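Local coordinates for protein phosphatidylinositol-specific phospholipase C (Listeria monocytogenes, PDB 2PLC) that is a bacterial phosphatidylinositol-specific phospholipase C, an enzyme whose X domain belongs to the TIM-barrel clan, at residues A[97-111]-A[145-159]. Numbering follows the deposited sequence.
Sequences PKETIIMRLKDEQNS and LKDVRGKILLLSENH
Arg104 and Glu157 form a salt bridge and meet side-on, guanidinium edge against carboxylate. Arg104 NE and NH2 both donate to Glu157 OE1, at 2.8 and 2.7 Å. NH2 uses the syn lone pair of OE1, while NE comes nearly along the C-O axis. The two planes are 13° apart. Both bonds end on one oxygen, and NH2 reaches OE2 only weakly. Arg104 reaches its partner with a chain extended from CG to NE. It also makes a cation-pi contact with Phe175. Lys106 lays its aliphatic part across the same carboxylate, with CG 3.6 Å from Glu157 OE1.

These side chains stand on strands 101-107 and 152-157, parallel neighbours in the barrel sheet of this TIM-barrel-like fold. Backbone bonds alternate from Ile101 N to Asp107 N, and strand 60-65 pairs with the far edge of 101-107. Ile102 and Leu155 share the Arg104 face, where Ile102 CG2 touches Leu155 CD1 at 3.8 Å.

On the opposite face Met103 and Leu154 lie side by side, pointing the same way. The Met103 chain bends at chi3 (113°), which brings CE to 3.6 Å from Leu154 CD1. Leu105 CB meets that same methyl. Helices 82-95 and 114-125 cover this face.

In the part of the chain that leads into 152-157, Leu145 CD2 meets Thr100 CG2 at 3.9 Å. Arg149 NH1 donates to Lys98 O at 2.9 Å, close to the guanidinium plane. Leu145 CB sits over one face of that group, and NH2 pairs with Asp12.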
loop_
_atom_site.group_PDB
_atom_site.type_symbol
_atom_site.label_atom_id
_atom_site.label_comp_id
_atom_site.label_asym_id
_atom_site.label_seq_id
_atom_site.Cartn_x
_atom_site.Cartn_y
_atom_site.Cartn_z
ATOM N N PRO A 97 13.837 -7.268 -10.258
ATOM C CA PRO A 97 13.070 -6.827 -11.428
ATOM C C PRO A 97 11.728 -7.473 -11.788
ATOM O O PRO A 97 11.061 -7.007 -12.711
ATOM C CB PRO A 97 14.085 -6.965 -12.558
ATOM C CG PRO A 97 14.843 -8.172 -12.150
ATOM C CD PRO A 97 15.090 -7.920 -10.688
ATOM N N LYS A 98 11.328 -8.532 -11.091
ATOM C CA LYS A 98 10.049 -9.168 -11.404
ATOM C C LYS A 98 8.939 -8.783 -10.429
ATOM O O LYS A 98 7.773 -9.104 -10.653
ATOM C CB LYS A 98 10.193 -10.692 -11.473
ATOM C CG LYS A 98 10.984 -11.207 -12.675
ATOM C CD LYS A 98 10.278 -10.894 -13.987
ATOM C CE LYS A 98 11.064 -11.413 -15.181
ATOM N NZ LYS A 98 10.382 -11.098 -16.467
ATOM N N GLU A 99 9.308 -8.079 -9.361
ATOM C CA GLU A 99 8.352 -7.640 -8.350
ATOM C C GLU A 99 7.639 -6.376 -8.801
ATOM O O GLU A 99 8.095 -5.687 -9.707
ATOM C CB GLU A 99 9.064 -7.359 -7.024
ATOM C CG GLU A 99 9.905 -8.501 -6.494
ATOM C CD GLU A 99 9.118 -9.775 -6.308
ATOM O OE1 GLU A 99 8.209 -9.801 -5.458
ATOM O OE2 GLU A 99 9.418 -10.761 -7.005
ATOM N N THR A 100 6.497 -6.097 -8.180
ATOM C CA THR A 100 5.715 -4.904 -8.484
ATOM C C THR A 100 5.269 -4.283 -7.170
ATOM O O THR A 100 4.975 -4.985 -6.201
ATOM C CB THR A 100 4.480 -5.199 -9.380
ATOM O OG1 THR A 100 3.630 -4.041 -9.422
ATOM C CG2 THR A 100 3.691 -6.377 -8.860
ATOM N N ILE A 101 5.246 -2.958 -7.131
ATOM C CA ILE A 101 4.857 -2.253 -5.924
ATOM C C ILE A 101 3.688 -1.329 -6.185
ATOM O O ILE A 101 3.639 -0.633 -7.197
ATOM C CB ILE A 101 6.059 -1.475 -5.332
ATOM C CG1 ILE A 101 7.128 -2.473 -4.887
ATOM C CG2 ILE A 101 5.626 -0.592 -4.165
ATOM C CD1 ILE A 101 8.391 -1.852 -4.400
ATOM N N ILE A 102 2.699 -1.411 -5.304
ATOM C CA ILE A 102 1.518 -0.571 -5.395
ATOM C C ILE A 102 1.775 0.524 -4.373
ATOM O O ILE A 102 2.047 0.239 -3.211
ATOM C CB ILE A 102 0.253 -1.356 -5.044
ATOM C CG1 ILE A 102 0.157 -2.593 -5.941
ATOM C CG2 ILE A 102 -0.978 -0.462 -5.208
ATOM C CD1 ILE A 102 -0.917 -3.560 -5.535
ATOM N N MET A 103 1.696 1.774 -4.814
ATOM C CA MET A 103 1.979 2.892 -3.943
ATOM C C MET A 103 0.925 3.976 -3.888
ATOM O O MET A 103 0.591 4.598 -4.894
ATOM C CB MET A 103 3.322 3.507 -4.343
ATOM C CG MET A 103 3.700 4.752 -3.564
ATOM S SD MET A 103 5.263 5.426 -4.126
ATOM C CE MET A 103 4.724 6.947 -4.848
ATOM N N ARG A 104 0.417 4.209 -2.685
ATOM C CA ARG A 104 -0.564 5.249 -2.454
ATOM C C ARG A 104 0.241 6.496 -2.118
ATOM O O ARG A 104 1.070 6.477 -1.209
ATOM C CB ARG A 104 -1.448 4.877 -1.268
ATOM C CG ARG A 104 -2.400 5.966 -0.845
ATOM C CD ARG A 104 -3.032 5.640 0.490
ATOM N NE ARG A 104 -3.989 6.661 0.907
ATOM C CZ ARG A 104 -4.767 6.557 1.981
ATOM N NH1 ARG A 104 -4.696 5.484 2.750
ATOM N NH2 ARG A 104 -5.651 7.505 2.259
ATOM N N LEU A 105 0.060 7.547 -2.908
ATOM C CA LEU A 105 0.760 8.799 -2.673
ATOM C C LEU A 105 -0.299 9.819 -2.313
ATOM O O LEU A 105 -1.105 10.215 -3.150
ATOM C CB LEU A 105 1.539 9.232 -3.916
ATOM C CG LEU A 105 2.238 10.594 -3.841
ATOM C CD1 LEU A 105 3.188 10.638 -2.656
ATOM C CD2 LEU A 105 2.985 10.855 -5.136
ATOM N N LYS A 106 -0.296 10.231 -1.052
ATOM C CA LYS A 106 -1.280 11.175 -0.550
ATOM C C LYS A 106 -0.743 12.574 -0.264
ATOM O O LYS A 106 0.366 12.741 0.245
ATOM C CB LYS A 106 -1.911 10.605 0.716
ATOM C CG LYS A 106 -3.080 11.398 1.232
ATOM C CD LYS A 106 -3.575 10.849 2.556
ATOM C CE LYS A 106 -4.881 11.517 2.957
ATOM N NZ LYS A 106 -4.761 13.004 2.934
ATOM N N ASP A 107 -1.545 13.573 -0.627
ATOM C CA ASP A 107 -1.239 14.982 -0.398
ATOM C C ASP A 107 -1.672 15.197 1.054
ATOM O O ASP A 107 -2.865 15.282 1.350
ATOM C CB ASP A 107 -2.082 15.845 -1.350
ATOM C CG ASP A 107 -1.799 17.342 -1.225
ATOM O OD1 ASP A 107 -1.008 17.758 -0.347
ATOM O OD2 ASP A 107 -2.387 18.109 -2.025
ATOM N N GLU A 108 -0.697 15.248 1.955
ATOM C CA GLU A 108 -0.958 15.406 3.385
ATOM C C GLU A 108 -1.604 16.736 3.791
ATOM O O GLU A 108 -1.961 16.931 4.954
ATOM C CB GLU A 108 0.342 15.174 4.171
ATOM C CG GLU A 108 0.167 14.824 5.648
ATOM C CD GLU A 108 -0.534 13.489 5.896
ATOM O OE1 GLU A 108 -0.971 12.825 4.931
ATOM O OE2 GLU A 108 -0.650 13.103 7.078
ATOM N N GLN A 109 -1.801 17.626 2.826
ATOM C CA GLN A 109 -2.402 18.921 3.108
ATOM C C GLN A 109 -3.373 19.304 1.987
ATOM O O GLN A 109 -3.261 20.380 1.395
ATOM C CB GLN A 109 -1.293 19.962 3.248
ATOM C CG GLN A 109 -1.691 21.221 3.981
ATOM C CD GLN A 109 -0.500 22.116 4.253
ATOM O OE1 GLN A 109 0.271 22.434 3.344
ATOM N NE2 GLN A 109 -0.331 22.512 5.512
ATOM N N ASN A 110 -4.329 18.415 1.717
ATOM C CA ASN A 110 -5.331 18.612 0.664
ATOM C C ASN A 110 -6.027 19.968 0.686
ATOM O O ASN A 110 -6.912 20.213 1.508
ATOM C CB ASN A 110 -6.383 17.496 0.701
ATOM C CG ASN A 110 -5.911 16.224 0.026
ATOM O OD1 ASN A 110 -5.362 16.260 -1.076
ATOM N ND2 ASN A 110 -6.130 15.088 0.680
ATOM N N SER A 111 -5.624 20.836 -0.238
ATOM C CA SER A 111 -6.189 22.177 -0.356
ATOM C C SER A 111 -5.569 22.929 -1.534
ATOM O O SER A 111 -5.976 24.049 -1.849
ATOM C CB SER A 111 -5.983 22.970 0.944
ATOM O OG SER A 111 -4.619 23.001 1.328
ATOM N N LEU A 145 0.400 -9.197 -14.099
ATOM C CA LEU A 145 1.789 -9.126 -13.669
ATOM C C LEU A 145 2.754 -8.875 -14.819
ATOM O O LEU A 145 3.849 -8.351 -14.616
ATOM C CB LEU A 145 2.186 -10.408 -12.942
ATOM C CG LEU A 145 1.666 -10.610 -11.522
ATOM C CD1 LEU A 145 2.212 -11.908 -10.983
ATOM C CD2 LEU A 145 2.119 -9.466 -10.640
ATOM N N LYS A 146 2.344 -9.241 -16.027
ATOM C CA LYS A 146 3.190 -9.056 -17.193
ATOM C C LYS A 146 3.447 -7.567 -17.426
ATOM O O LYS A 146 4.595 -7.150 -17.595
ATOM C CB LYS A 146 2.539 -9.705 -18.420
ATOM C CG LYS A 146 3.511 -10.080 -19.534
ATOM C CD LYS A 146 3.667 -8.965 -20.565
ATOM C CE LYS A 146 2.693 -9.116 -21.743
ATOM N NZ LYS A 146 1.246 -9.128 -21.360
ATOM N N ASP A 147 2.383 -6.769 -17.352
ATOM C CA ASP A 147 2.455 -5.321 -17.574
ATOM C C ASP A 147 3.121 -4.493 -16.469
ATOM O O ASP A 147 3.568 -3.371 -16.718
ATOM C CB ASP A 147 1.049 -4.764 -17.825
ATOM C CG ASP A 147 0.334 -5.470 -18.963
ATOM O OD1 ASP A 147 0.870 -5.475 -20.093
ATOM O OD2 ASP A 147 -0.764 -6.022 -18.725
ATOM N N VAL A 148 3.175 -5.041 -15.257
ATOM C CA VAL A 148 3.759 -4.334 -14.120
ATOM C C VAL A 148 5.067 -4.921 -13.584
ATOM O O VAL A 148 5.463 -4.614 -12.462
ATOM C CB VAL A 148 2.742 -4.219 -12.948
ATOM C CG1 VAL A 148 1.595 -3.293 -13.321
ATOM C CG2 VAL A 148 2.205 -5.592 -12.571
ATOM N N ARG A 149 5.743 -5.756 -14.370
ATOM C CA ARG A 149 7.007 -6.337 -13.912
ATOM C C ARG A 149 8.051 -5.234 -13.679
ATOM O O ARG A 149 8.315 -4.412 -14.566
ATOM C CB ARG A 149 7.544 -7.363 -14.919
ATOM C CG ARG A 149 6.755 -8.666 -15.010
ATOM C CD ARG A 149 6.748 -9.445 -13.700
ATOM N NE ARG A 149 6.165 -10.777 -13.867
ATOM C CZ ARG A 149 5.865 -11.612 -12.874
ATOM N NH1 ARG A 149 6.083 -11.273 -11.611
ATOM N NH2 ARG A 149 5.343 -12.800 -13.143
ATOM N N GLY A 150 8.614 -5.207 -12.472
ATOM C CA GLY A 150 9.615 -4.214 -12.125
ATOM C C GLY A 150 9.104 -2.785 -12.155
ATOM O O GLY A 150 9.886 -1.852 -12.357
ATOM N N LYS A 151 7.802 -2.602 -11.940
ATOM C CA LYS A 151 7.216 -1.266 -11.963
ATOM C C LYS A 151 6.375 -0.906 -10.747
ATOM O O LYS A 151 6.052 -1.759 -9.921
ATOM C CB LYS A 151 6.406 -1.063 -13.246
ATOM C CG LYS A 151 7.273 -0.753 -14.456
ATOM C CD LYS A 151 6.474 -0.793 -15.746
ATOM C CE LYS A 151 7.254 -0.175 -16.901
ATOM N NZ LYS A 151 8.593 -0.800 -17.082
ATOM N N ILE A 152 6.041 0.378 -10.649
ATOM C CA ILE A 152 5.242 0.908 -9.558
ATOM C C ILE A 152 3.850 1.245 -10.073
ATOM O O ILE A 152 3.709 1.885 -11.109
ATOM C CB ILE A 152 5.859 2.222 -8.988
ATOM C CG1 ILE A 152 7.229 1.946 -8.372
ATOM C CG2 ILE A 152 4.938 2.852 -7.942
ATOM C CD1 ILE A 152 7.958 3.198 -7.920
ATOM N N LEU A 153 2.826 0.759 -9.380
ATOM C CA LEU A 153 1.452 1.074 -9.739
ATOM C C LEU A 153 1.071 2.203 -8.784
ATOM O O LEU A 153 0.844 1.969 -7.604
ATOM C CB LEU A 153 0.532 -0.137 -9.536
ATOM C CG LEU A 153 -0.953 0.164 -9.777
ATOM C CD1 LEU A 153 -1.136 0.835 -11.136
ATOM C CD2 LEU A 153 -1.774 -1.099 -9.692
ATOM N N LEU A 154 1.028 3.427 -9.291
ATOM C CA LEU A 154 0.704 4.593 -8.471
ATOM C C LEU A 154 -0.787 4.822 -8.231
ATOM O O LEU A 154 -1.596 4.742 -9.151
ATOM C CB LEU A 154 1.313 5.853 -9.103
ATOM C CG LEU A 154 1.155 7.190 -8.372
ATOM C CD1 LEU A 154 1.949 7.169 -7.085
ATOM C CD2 LEU A 154 1.640 8.332 -9.256
ATOM N N LEU A 155 -1.143 5.106 -6.982
ATOM C CA LEU A 155 -2.526 5.400 -6.620
ATOM C C LEU A 155 -2.488 6.804 -6.037
ATOM O O LEU A 155 -2.138 6.988 -4.872
ATOM C CB LEU A 155 -3.055 4.403 -5.585
ATOM C CG LEU A 155 -3.154 2.940 -6.016
ATOM C CD1 LEU A 155 -3.697 2.099 -4.872
ATOM C CD2 LEU A 155 -4.056 2.823 -7.229
ATOM N N SER A 156 -2.781 7.795 -6.875
ATOM C CA SER A 156 -2.753 9.199 -6.464
ATOM C C SER A 156 -3.962 9.675 -5.684
ATOM O O SER A 156 -5.103 9.441 -6.076
ATOM C CB SER A 156 -2.564 10.115 -7.674
ATOM O OG SER A 156 -1.296 9.919 -8.263
ATOM N N GLU A 157 -3.691 10.400 -4.606
ATOM C CA GLU A 157 -4.732 10.961 -3.763
ATOM C C GLU A 157 -4.389 12.409 -3.451
ATOM O O GLU A 157 -3.424 12.694 -2.736
ATOM C CB GLU A 157 -4.861 10.170 -2.463
ATOM C CG GLU A 157 -5.936 10.699 -1.530
ATOM C CD GLU A 157 -6.136 9.836 -0.300
ATOM O OE1 GLU A 157 -5.314 8.931 -0.056
ATOM O OE2 GLU A 157 -7.123 10.063 0.430
ATOM N N ASN A 158 -5.163 13.323 -4.021
ATOM C CA ASN A 158 -4.955 14.743 -3.795
ATOM C C ASN A 158 -6.202 15.563 -4.092
ATOM O O ASN A 158 -7.270 15.013 -4.373
ATOM C CB ASN A 158 -3.744 15.267 -4.585
ATOM C CG ASN A 158 -3.786 14.895 -6.057
ATOM O OD1 ASN A 158 -2.746 14.810 -6.710
ATOM N ND2 ASN A 158 -4.984 14.675 -6.586
ATOM N N HIS A 159 -6.048 16.882 -4.018
ATOM C CA HIS A 159 -7.130 17.830 -4.247
ATOM C C HIS A 159 -7.799 17.703 -5.624
ATOM O O HIS A 159 -9.025 17.787 -5.731
ATOM C CB HIS A 159 -6.600 19.256 -4.028
ATOM C CG HIS A 159 -7.653 20.320 -4.089
ATOM N ND1 HIS A 159 -9.003 20.039 -4.110
ATOM C CD2 HIS A 159 -7.551 21.669 -4.145
ATOM C CE1 HIS A 159 -9.686 21.167 -4.177
ATOM N NE2 HIS A 159 -8.828 22.171 -4.200
HETATM O O HOH W 1 11.172 -5.938 -15.373
HETATM O O HOH W 2 -0.838 12.370 -5.276
#